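Local coordinates for chitinase (Paenibacillus sp. FPU-7, PDB 5GZT), which probably catalyses the random endo-hydrolysis of beta-1,4 linkages between N-acetylglucosamine units in chitin and chitodextrins, at residues V280-A285 against D405-Y410; T299-L304 against W623-D628; L304-G309 against N342-N347. All blocks are in the same frame, centred on the assembly; numbering follows the deposited sequence.

Contact 1. Residues V280-A285 against D405-Y410; sequences VSYIPA and DLDWEY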
loop_
_atom_site.group_PDB
_atom_site.type_symbol
_atom_site.label_atom_id
_atom_site.label_comp_id
_atom_site.label_asym_id
_atom_site.label_seq_id
_atom_site.Cartn_x
_atom_site.Cartn_y
_atom_site.Cartn_z
ATOM N N VAL B 280 1.531 0.115 -0.219
ATOM C CA VAL B 280 2.354 1.273 -0.459
ATOM C C VAL B 280 3.044 1.145 -1.829
ATOM O O VAL B 280 3.925 0.323 -1.995
ATOM C CB VAL B 280 3.413 1.437 0.615
ATOM C CG1 VAL B 280 4.419 2.516 0.233
ATOM C CG2 VAL B 280 2.721 1.839 1.923
ATOM N N SER B 281 2.568 1.926 -2.777
ATOM C CA SER B 281 3.139 2.036 -4.125
ATOM C C SER B 281 4.135 3.191 -4.255
ATOM O O SER B 281 3.740 4.338 -4.187
ATOM C CB SER B 281 2.003 2.152 -5.153
ATOM O OG SER B 281 2.493 2.466 -6.472
ATOM N N TYR B 282 5.421 2.894 -4.384
ATOM C CA TYR B 282 6.451 3.906 -4.645
ATOM C C TYR B 282 6.291 4.303 -6.095
ATOM O O TYR B 282 6.110 3.427 -6.951
ATOM C CB TYR B 282 7.886 3.407 -4.446
ATOM C CG TYR B 282 8.425 3.550 -3.041
ATOM C CD1 TYR B 282 8.209 2.563 -2.085
ATOM C CD2 TYR B 282 9.158 4.647 -2.654
ATOM C CE1 TYR B 282 8.734 2.675 -0.796
ATOM C CE2 TYR B 282 9.658 4.755 -1.357
ATOM C CZ TYR B 282 9.441 3.770 -0.420
ATOM O OH TYR B 282 9.964 3.836 0.864
ATOM N N ILE B 283 6.342 5.611 -6.362
ATOM C CA ILE B 283 6.206 6.183 -7.700
ATOM C C ILE B 283 7.383 7.099 -7.912
ATOM O O ILE B 283 7.598 7.979 -7.116
ATOM C CB ILE B 283 4.915 6.995 -7.819
ATOM C CG1 ILE B 283 3.734 6.052 -8.050
ATOM C CG2 ILE B 283 4.997 8.001 -8.979
ATOM C CD1 ILE B 283 3.395 5.810 -9.518
ATOM N N PRO B 284 8.134 6.926 -9.018
ATOM C CA PRO B 284 9.356 7.643 -9.192
ATOM C C PRO B 284 9.106 9.077 -9.688
ATOM O O PRO B 284 8.261 9.306 -10.553
ATOM C CB PRO B 284 10.053 6.875 -10.319
ATOM C CG PRO B 284 8.958 6.306 -11.100
ATOM C CD PRO B 284 7.904 5.954 -10.096
ATOM N N ALA B 285 9.925 9.973 -9.204
ATOM C CA ALA B 285 9.799 11.393 -9.506
ATOM C C ALA B 285 10.254 11.714 -10.903
ATOM O O ALA B 285 9.875 12.744 -11.444
ATOM C CB ALA B 285 10.612 12.204 -8.509
ATOM N N ASP B 405 7.576 10.194 4.824
ATOM C CA ASP B 405 8.354 8.969 4.998
ATOM C C ASP B 405 9.840 9.272 4.852
ATOM O O ASP B 405 10.208 9.969 3.953
ATOM C CB ASP B 405 7.833 7.865 3.986
ATOM C CG ASP B 405 8.816 6.738 3.818
ATOM O OD1 ASP B 405 8.844 5.896 4.728
ATOM O OD2 ASP B 405 9.601 6.764 2.849
ATOM N N LEU B 406 10.715 8.730 5.679
ATOM C CA LEU B 406 12.145 8.928 5.461
ATOM C C LEU B 406 12.787 7.655 5.037
ATOM O O LEU B 406 12.579 6.621 5.694
ATOM C CB LEU B 406 12.863 9.348 6.714
ATOM C CG LEU B 406 12.396 10.619 7.489
ATOM C CD1 LEU B 406 13.461 10.926 8.515
ATOM C CD2 LEU B 406 12.185 11.775 6.542
ATOM N N ASP B 407 13.628 7.739 4.001
ATOM C CA ASP B 407 14.444 6.629 3.510
ATOM C C ASP B 407 15.880 7.019 3.581
ATOM O O ASP B 407 16.525 7.361 2.528
ATOM C CB ASP B 407 14.061 6.185 2.045
ATOM C CG ASP B 407 12.608 5.791 1.909
ATOM O OD1 ASP B 407 11.879 5.863 2.961
ATOM O OD2 ASP B 407 12.162 5.415 0.757
ATOM N N TRP B 408 16.440 6.937 4.791
ATOM C CA TRP B 408 17.863 7.191 4.924
ATOM C C TRP B 408 18.638 5.929 4.760
ATOM O O TRP B 408 18.461 4.917 5.503
ATOM C CB TRP B 408 18.100 7.875 6.272
ATOM C CG TRP B 408 19.477 8.207 6.818
ATOM C CD1 TRP B 408 20.715 7.888 6.350
ATOM C CD2 TRP B 408 19.683 8.920 8.046
ATOM N NE1 TRP B 408 21.680 8.359 7.226
ATOM C CE2 TRP B 408 21.060 8.953 8.289
ATOM C CE3 TRP B 408 18.799 9.514 8.980
ATOM C CZ2 TRP B 408 21.610 9.595 9.395
ATOM C CZ3 TRP B 408 19.361 10.125 10.137
ATOM C CH2 TRP B 408 20.743 10.163 10.306
ATOM N N GLU B 409 19.566 5.970 3.814
ATOM C CA GLU B 409 20.232 4.763 3.344
ATOM C C GLU B 409 21.730 4.905 3.470
ATOM O O GLU B 409 22.410 5.178 2.523
ATOM C CB GLU B 409 19.750 4.378 1.911
ATOM C CG GLU B 409 18.212 4.349 1.766
ATOM C CD GLU B 409 17.691 3.696 0.471
ATOM O OE1 GLU B 409 18.480 3.041 -0.197
ATOM O OE2 GLU B 409 16.486 3.824 0.150
ATOM N N TYR B 410 22.303 4.686 4.645
ATOM C CA TYR B 410 21.651 4.309 5.903
ATOM C C TYR B 410 22.477 4.921 7.096
ATOM O O TYR B 410 23.706 5.084 6.993
ATOM C CB TYR B 410 21.656 2.775 6.073
ATOM C CG TYR B 410 21.158 1.961 4.871
ATOM C CD1 TYR B 410 19.803 1.654 4.721
ATOM C CD2 TYR B 410 22.055 1.509 3.903
ATOM C CE1 TYR B 410 19.349 0.911 3.629
ATOM C CE2 TYR B 410 21.625 0.763 2.820
ATOM C CZ TYR B 410 20.269 0.463 2.690
ATOM O OH TYR B 410 19.859 -0.260 1.595
#
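Tyr282 OH donates a hydrogen bond to Asp407 OD2 at 2.7 Å, with the two side chains arriving from opposite directions. The oxygen lies near the plane of the phenol, at its edge, and Tyr282 CE2 is also 3.3 Å from Asp407 OD2. On the acid, the hydroxyl comes in on the syn side, 22° out of the carboxylate plane; ring and carboxylate are turned 56° apart. Asp407 reaches it with CG beside its own backbone N and anti to the carbonyl carbon (chi1 -57°). Next in the shell stands Asp405, whose OD2 is 3.6 Å from Tyr282 OH and 2.5 Å from Asp407 OD1, so the two acids sit together. Ser366 OG hydrogen-bonds Asp405 OD2, and Ala456 N makes a weak bond to Asp407 OD1, so neighbouring strands position the pair. Were Tyr282 an alanine, Asp407 OD2 would probably lose this donor and a gap would open inside the barrel where the ring now lies. The segment DLDWE is the end of the family 18 DxxDxDxE signature, in which the last residue, here Glu409, is by family analogy probably the proton donor; Tyr282 would then belong to the second shell of the active site. The contact spans the inside of the (βα)8 barrel, from strand 264-284 to strand 403-407, with strands 303-312 and 362-368 between them in the wall.

Contact 2. Residues T299-L304 against W623-D628; sequences TKFTHL and WEYSQD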
loop_
_atom_site.group_PDB
_atom_site.type_symbol
_atom_site.label_atom_id
_atom_site.label_comp_id
_atom_site.label_asym_id
_atom_site.label_seq_id
_atom_site.Cartn_x
_atom_site.Cartn_y
_atom_site.Cartn_z
ATOM N N THR B 299 -6.877 2.706 -7.767
ATOM C CA THR B 299 -7.782 1.783 -7.040
ATOM C C THR B 299 -7.069 0.568 -6.482
ATOM O O THR B 299 -7.605 -0.095 -5.646
ATOM C CB THR B 299 -9.010 1.327 -7.851
ATOM O OG1 THR B 299 -8.640 0.452 -8.937
ATOM C CG2 THR B 299 -9.784 2.549 -8.441
ATOM N N LYS B 300 -5.865 0.268 -6.936
ATOM C CA LYS B 300 -5.156 -0.949 -6.510
ATOM C C LYS B 300 -4.143 -0.771 -5.377
ATOM O O LYS B 300 -3.420 -1.728 -4.993
ATOM C CB LYS B 300 -4.478 -1.523 -7.717
ATOM C CG LYS B 300 -5.396 -1.703 -8.901
ATOM C CD LYS B 300 -6.513 -2.659 -8.559
ATOM C CE LYS B 300 -7.499 -2.707 -9.708
ATOM N NZ LYS B 300 -8.054 -4.057 -9.671
ATOM N N PHE B 301 -4.096 0.428 -4.815
ATOM C CA PHE B 301 -3.216 0.621 -3.699
ATOM C C PHE B 301 -3.817 1.625 -2.765
ATOM O O PHE B 301 -4.766 2.300 -3.127
ATOM C CB PHE B 301 -1.800 1.017 -4.134
ATOM C CG PHE B 301 -1.701 2.161 -5.118
ATOM C CD1 PHE B 301 -1.854 3.485 -4.714
ATOM C CD2 PHE B 301 -1.287 1.928 -6.426
ATOM C CE1 PHE B 301 -1.717 4.533 -5.641
ATOM C CE2 PHE B 301 -1.158 2.931 -7.364
ATOM C CZ PHE B 301 -1.367 4.257 -6.983
ATOM N N THR B 302 -3.263 1.735 -1.579
ATOM C CA THR B 302 -3.839 2.623 -0.563
ATOM C C THR B 302 -2.985 3.820 -0.302
ATOM O O THR B 302 -3.508 4.870 0.172
ATOM C CB THR B 302 -4.065 1.909 0.781
ATOM O OG1 THR B 302 -2.806 1.493 1.319
ATOM C CG2 THR B 302 -4.935 0.735 0.573
ATOM N N HIS B 303 -1.698 3.688 -0.579
ATOM C CA HIS B 303 -0.725 4.755 -0.356
ATOM C C HIS B 303 0.175 4.887 -1.569
ATOM O O HIS B 303 0.589 3.891 -2.134
ATOM C CB HIS B 303 0.187 4.453 0.796
ATOM C CG HIS B 303 -0.458 4.485 2.143
ATOM N ND1 HIS B 303 -1.526 3.683 2.492
ATOM C CD2 HIS B 303 -0.113 5.158 3.271
ATOM C CE1 HIS B 303 -1.821 3.879 3.763
ATOM N NE2 HIS B 303 -1.013 4.802 4.243
ATOM N N LEU B 304 0.530 6.113 -1.912
ATOM C CA LEU B 304 1.411 6.429 -3.028
ATOM C C LEU B 304 2.544 7.249 -2.420
ATOM O O LEU B 304 2.289 8.245 -1.740
ATOM C CB LEU B 304 0.567 7.095 -4.080
ATOM C CG LEU B 304 0.949 8.026 -5.248
ATOM C CD1 LEU B 304 2.434 8.103 -5.477
ATOM C CD2 LEU B 304 0.105 7.735 -6.482
ATOM N N TRP B 623 8.659 -1.317 -4.799
ATOM C CA TRP B 623 9.463 -0.430 -5.583
ATOM C C TRP B 623 9.570 -1.028 -6.976
ATOM O O TRP B 623 10.073 -2.156 -7.083
ATOM C CB TRP B 623 10.889 -0.408 -5.039
ATOM C CG TRP B 623 11.760 0.466 -5.870
ATOM C CD1 TRP B 623 12.534 0.103 -6.938
ATOM C CD2 TRP B 623 11.925 1.856 -5.712
ATOM N NE1 TRP B 623 13.158 1.189 -7.453
ATOM C CE2 TRP B 623 12.799 2.291 -6.740
ATOM C CE3 TRP B 623 11.433 2.784 -4.821
ATOM C CZ2 TRP B 623 13.157 3.624 -6.901
ATOM C CZ3 TRP B 623 11.802 4.148 -4.989
ATOM C CH2 TRP B 623 12.674 4.535 -5.979
ATOM N N GLU B 624 9.111 -0.367 -8.041
ATOM C CA GLU B 624 8.258 0.804 -8.008
ATOM C C GLU B 624 7.221 0.659 -9.136
ATOM O O GLU B 624 7.411 -0.116 -10.091
ATOM C CB GLU B 624 9.050 2.140 -8.070
ATOM C CG GLU B 624 10.206 2.278 -9.082
ATOM C CD GLU B 624 9.755 2.720 -10.461
ATOM O OE1 GLU B 624 10.629 3.032 -11.233
ATOM O OE2 GLU B 624 8.549 2.701 -10.792
ATOM N N TYR B 625 6.108 1.351 -8.959
ATOM C CA TYR B 625 4.864 1.102 -9.733
ATOM C C TYR B 625 5.082 1.107 -11.234
ATOM O O TYR B 625 4.455 0.298 -11.919
ATOM C CB TYR B 625 3.777 2.079 -9.331
ATOM C CG TYR B 625 2.418 1.877 -9.982
ATOM C CD1 TYR B 625 1.471 1.071 -9.416
ATOM C CD2 TYR B 625 2.087 2.527 -11.194
ATOM C CE1 TYR B 625 0.263 0.813 -10.043
ATOM C CE2 TYR B 625 0.832 2.357 -11.767
ATOM C CZ TYR B 625 -0.060 1.496 -11.206
ATOM O OH TYR B 625 -1.308 1.260 -11.767
ATOM N N SER B 626 5.970 1.972 -11.725
ATOM C CA SER B 626 6.126 2.128 -13.194
ATOM C C SER B 626 6.827 0.971 -13.906
ATOM O O SER B 626 6.888 0.925 -15.151
ATOM C CB SER B 626 6.861 3.441 -13.515
ATOM O OG SER B 626 8.288 3.415 -13.293
ATOM N N GLN B 627 7.414 0.042 -13.138
ATOM C CA GLN B 627 8.139 -1.105 -13.717
ATOM C C GLN B 627 7.270 -2.288 -14.027
ATOM O O GLN B 627 7.753 -3.268 -14.582
ATOM C CB GLN B 627 9.219 -1.516 -12.699
ATOM C CG GLN B 627 10.272 -0.471 -12.429
ATOM C CD GLN B 627 11.157 -0.804 -11.218
ATOM O OE1 GLN B 627 10.761 -1.491 -10.230
ATOM N NE2 GLN B 627 12.332 -0.307 -11.261
ATOM N N ASP B 628 5.985 -2.195 -13.703
ATOM C CA ASP B 628 5.048 -3.301 -13.878
ATOM C C ASP B 628 4.722 -3.545 -15.389
ATOM O O ASP B 628 5.098 -2.797 -16.251
ATOM C CB ASP B 628 3.803 -2.942 -13.114
ATOM C CG ASP B 628 2.981 -4.078 -12.693
ATOM O OD1 ASP B 628 3.154 -5.258 -13.145
ATOM O OD2 ASP B 628 2.097 -3.742 -11.870
#
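In the (βα)8 barrel of this family 18 module, Phe301, just ahead of strand 303-312, meets Tyr625 in the loop that follows strand 619-623. The pair is an offset T-shaped stack: ring centroids are 5.5 Å apart, the planes stand at 80°, and the edge of Phe301 is directed at the face of Tyr625. One edge atom does most of the touching, Phe301 CE2, which is 3.7 Å from Tyr625 CE1 and 3.8 Å from Tyr625 CD1. Phe301 gets there by a first torsion of 50°, with CG lodged between its backbone N and carbonyl carbon, whereas Tyr625 holds CG opposite its N (chi1 -176°). The phenol is anchored at its far end, where Tyr625 OH is hydrogen-bonded to Asp297 N. Its root is fixed too: Glu624, entered through a cis peptide, takes up both Ser626 OG at 2.6 Å and Ser626 N at 2.8 Å on its OE2, and Gln627 N bonds back to Glu624 O at 3.1 Å, closing the short 3-10 turn from which Tyr625 springs. Ser281 of strand 264-284 packs against both rings, and Ala635 of helix 633-642 touches Tyr625. Because no hydrogen bond joins the two segments, cohesion here must rest on aromatic and apolar contact in a buried setting, while the polar grips on Tyr625 and its turn set how its ring is presented to Phe301.

Contact 3. Residues L304-G309 against N342-N347; sequences LYYAFG and NPDESN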
loop_
_atom_site.group_PDB
_atom_site.type_symbol
_atom_site.label_atom_id
_atom_site.label_comp_id
_atom_site.label_asym_id
_atom_site.label_seq_id
_atom_site.Cartn_x
_atom_site.Cartn_y
_atom_site.Cartn_z
ATOM N N LEU B 304 0.530 6.113 -1.912
ATOM C CA LEU B 304 1.411 6.429 -3.028
ATOM C C LEU B 304 2.544 7.249 -2.420
ATOM O O LEU B 304 2.289 8.245 -1.740
ATOM C CB LEU B 304 0.567 7.095 -4.080
ATOM C CG LEU B 304 0.949 8.026 -5.248
ATOM C CD1 LEU B 304 2.434 8.103 -5.477
ATOM C CD2 LEU B 304 0.105 7.735 -6.482
ATOM N N TYR B 305 3.768 6.751 -2.526
ATOM C CA TYR B 305 4.975 7.453 -2.029
ATOM C C TYR B 305 5.677 8.104 -3.229
ATOM O O TYR B 305 6.125 7.389 -4.204
ATOM C CB TYR B 305 6.002 6.512 -1.356
ATOM C CG TYR B 305 5.721 6.107 0.046
ATOM C CD1 TYR B 305 4.436 6.186 0.576
ATOM C CD2 TYR B 305 6.748 5.657 0.879
ATOM C CE1 TYR B 305 4.204 5.849 1.886
ATOM C CE2 TYR B 305 6.505 5.314 2.187
ATOM C CZ TYR B 305 5.239 5.440 2.687
ATOM O OH TYR B 305 4.899 5.072 3.985
ATOM N N TYR B 306 5.816 9.447 -3.185
ATOM C CA TYR B 306 6.538 10.169 -4.240
ATOM C C TYR B 306 7.996 10.057 -3.923
ATOM O O TYR B 306 8.468 10.520 -2.879
ATOM C CB TYR B 306 6.105 11.630 -4.360
ATOM C CG TYR B 306 6.665 12.357 -5.582
ATOM C CD1 TYR B 306 6.205 12.059 -6.839
ATOM C CD2 TYR B 306 7.644 13.317 -5.459
ATOM C CE1 TYR B 306 6.700 12.710 -7.961
ATOM C CE2 TYR B 306 8.130 14.004 -6.567
ATOM C CZ TYR B 306 7.667 13.683 -7.817
ATOM O OH TYR B 306 8.124 14.360 -8.917
ATOM N N ALA B 307 8.721 9.344 -4.809
ATOM C CA ALA B 307 10.084 9.018 -4.589
ATOM C C ALA B 307 10.968 9.848 -5.551
ATOM O O ALA B 307 11.175 9.459 -6.726
ATOM C CB ALA B 307 10.278 7.563 -4.848
ATOM N N PHE B 308 11.561 10.939 -5.114
ATOM C CA PHE B 308 11.845 11.312 -3.744
ATOM C C PHE B 308 11.990 12.847 -3.652
ATOM O O PHE B 308 12.362 13.581 -4.656
ATOM C CB PHE B 308 13.208 10.781 -3.338
ATOM C CG PHE B 308 13.295 9.266 -3.260
ATOM C CD1 PHE B 308 12.771 8.582 -2.155
ATOM C CD2 PHE B 308 13.987 8.546 -4.214
ATOM C CE1 PHE B 308 12.885 7.224 -2.042
ATOM C CE2 PHE B 308 14.099 7.169 -4.142
ATOM C CZ PHE B 308 13.549 6.499 -3.065
ATOM N N GLY B 309 11.734 13.315 -2.438
ATOM C CA GLY B 309 12.284 14.560 -1.988
ATOM C C GLY B 309 13.702 14.405 -1.567
ATOM O O GLY B 309 14.125 13.345 -1.151
ATOM N N ASN B 342 13.432 18.296 -14.202
ATOM C CA ASN B 342 12.461 17.272 -13.749
ATOM C C ASN B 342 11.137 17.920 -13.287
ATOM O O ASN B 342 11.152 18.757 -12.441
ATOM C CB ASN B 342 13.074 16.452 -12.615
ATOM C CG ASN B 342 12.293 15.189 -12.379
ATOM O OD1 ASN B 342 12.259 14.328 -13.264
ATOM N ND2 ASN B 342 11.507 15.168 -11.288
ATOM N N PRO B 343 9.995 17.530 -13.841
ATOM C CA PRO B 343 8.739 18.174 -13.566
ATOM C C PRO B 343 8.001 17.800 -12.266
ATOM O O PRO B 343 6.864 17.351 -12.306
ATOM C CB PRO B 343 7.908 17.755 -14.761
ATOM C CG PRO B 343 8.379 16.377 -14.993
ATOM C CD PRO B 343 9.829 16.456 -14.831
ATOM N N ASP B 344 8.621 18.121 -11.146
ATOM C CA ASP B 344 8.157 17.691 -9.856
ATOM C C ASP B 344 6.789 18.255 -9.496
ATOM O O ASP B 344 5.883 17.503 -8.976
ATOM C CB ASP B 344 9.204 17.946 -8.780
ATOM C CG ASP B 344 10.355 16.980 -8.855
ATOM O OD1 ASP B 344 10.190 15.755 -8.460
ATOM O OD2 ASP B 344 11.425 17.435 -9.358
ATOM N N GLU B 345 6.580 19.527 -9.842
ATOM C CA GLU B 345 5.351 20.189 -9.451
ATOM C C GLU B 345 4.229 19.681 -10.294
ATOM O O GLU B 345 3.140 19.396 -9.780
ATOM C CB GLU B 345 5.486 21.727 -9.518
ATOM C CG GLU B 345 6.584 22.248 -8.585
ATOM C CD GLU B 345 6.421 23.704 -8.119
ATOM O OE1 GLU B 345 5.835 24.532 -8.873
ATOM O OE2 GLU B 345 6.927 24.020 -7.003
ATOM N N SER B 346 4.454 19.563 -11.586
ATOM C CA SER B 346 3.473 18.885 -12.426
ATOM C C SER B 346 3.145 17.427 -11.901
ATOM O O SER B 346 1.982 16.984 -11.845
ATOM C CB SER B 346 4.050 18.769 -13.839
ATOM O OG SER B 346 3.064 18.264 -14.699
ATOM N N ASN B 347 4.198 16.695 -11.556
ATOM C CA ASN B 347 4.052 15.280 -11.128
ATOM C C ASN B 347 3.132 15.199 -9.927
ATOM O O ASN B 347 2.022 14.539 -9.976
ATOM C CB ASN B 347 5.413 14.738 -10.793
ATOM C CG ASN B 347 6.153 14.212 -12.002
ATOM O OD1 ASN B 347 5.632 14.101 -13.066
ATOM N ND2 ASN B 347 7.369 13.846 -11.806
HETATM O O HOH W 1 11.153 15.455 -6.042
#
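Tyr306 carries CG anti to its backbone N (chi1 -171°), which swings the phenol from the strand toward helix 344-352, while Asp344 and Asn347 both hold CG beside their own N and anti to the carbonyl carbon, bringing their polar ends to the same hydroxyl. The arrangement belongs to the (βα)8 barrel: strand 303-312 is part of the wall, and the helix packs on its outer side. Tyr306 OH acts both ways. It donates to Asp344 OD1 at 2.5 Å, reaching that oxygen on the anti side but well tilted out of the carboxylate plane, and the oxygen lies at the edge of the ring, near its plane. In return Asn347 ND2 donates to Tyr306 OH at 3.0 Å with an N-H...O angle of 164°, the hydroxyl lying in the amide plane. Asn347 also rests its CB 3.7 Å from Tyr306 CE1. One bond given and one received thus hold the phenol oxygen. The acceptors and donors are themselves held. Asn347 OD1 is hydrogen-bonded to Trp289 N, and Asn342 ND2, bonded to Ala285 O, also gives a nearly straight bond (170°) to Asp344 OD2 at 3.0 Å from above the carboxylate plane. Before the helix, Pro343 occupies the N-cap position and centres an inverse gamma turn, closed by Asp344 N to Asn342 O at 2.9 Å. Asp344, in the first turn of the helix, would probably feel the positive end of the helix dipole, which should stabilise its charge. Leu348 and Leu351 of the same helix pack on Tyr306. A single water completes the join, donating to Phe308 O and to Asp344 OD1, with its oxygen 2.6 Å from each.

In the fold
From the N terminus, strand 264-284 opens contact 1 at 280-285, and contacts 2 and 3 follow on strand 303-312 and its approach, sharing Leu304. Contact 3 closes first, at 342-347, over 32 residues, and lies wholly within the spans of the other two. Contact 1 closes next, at 405-410, after 119 residues. Contact 2 closes last, at 623-628, after 318, so its segments alternate with those of contact 1 and the two cross. Neighbouring strands couple them: Ser281 N to His303 O and Ile283 N to Tyr305 O are probable hydrogen bonds. Together they tie the barrel's interior, its outer helix layer, and the loop after its last strand, 619-623.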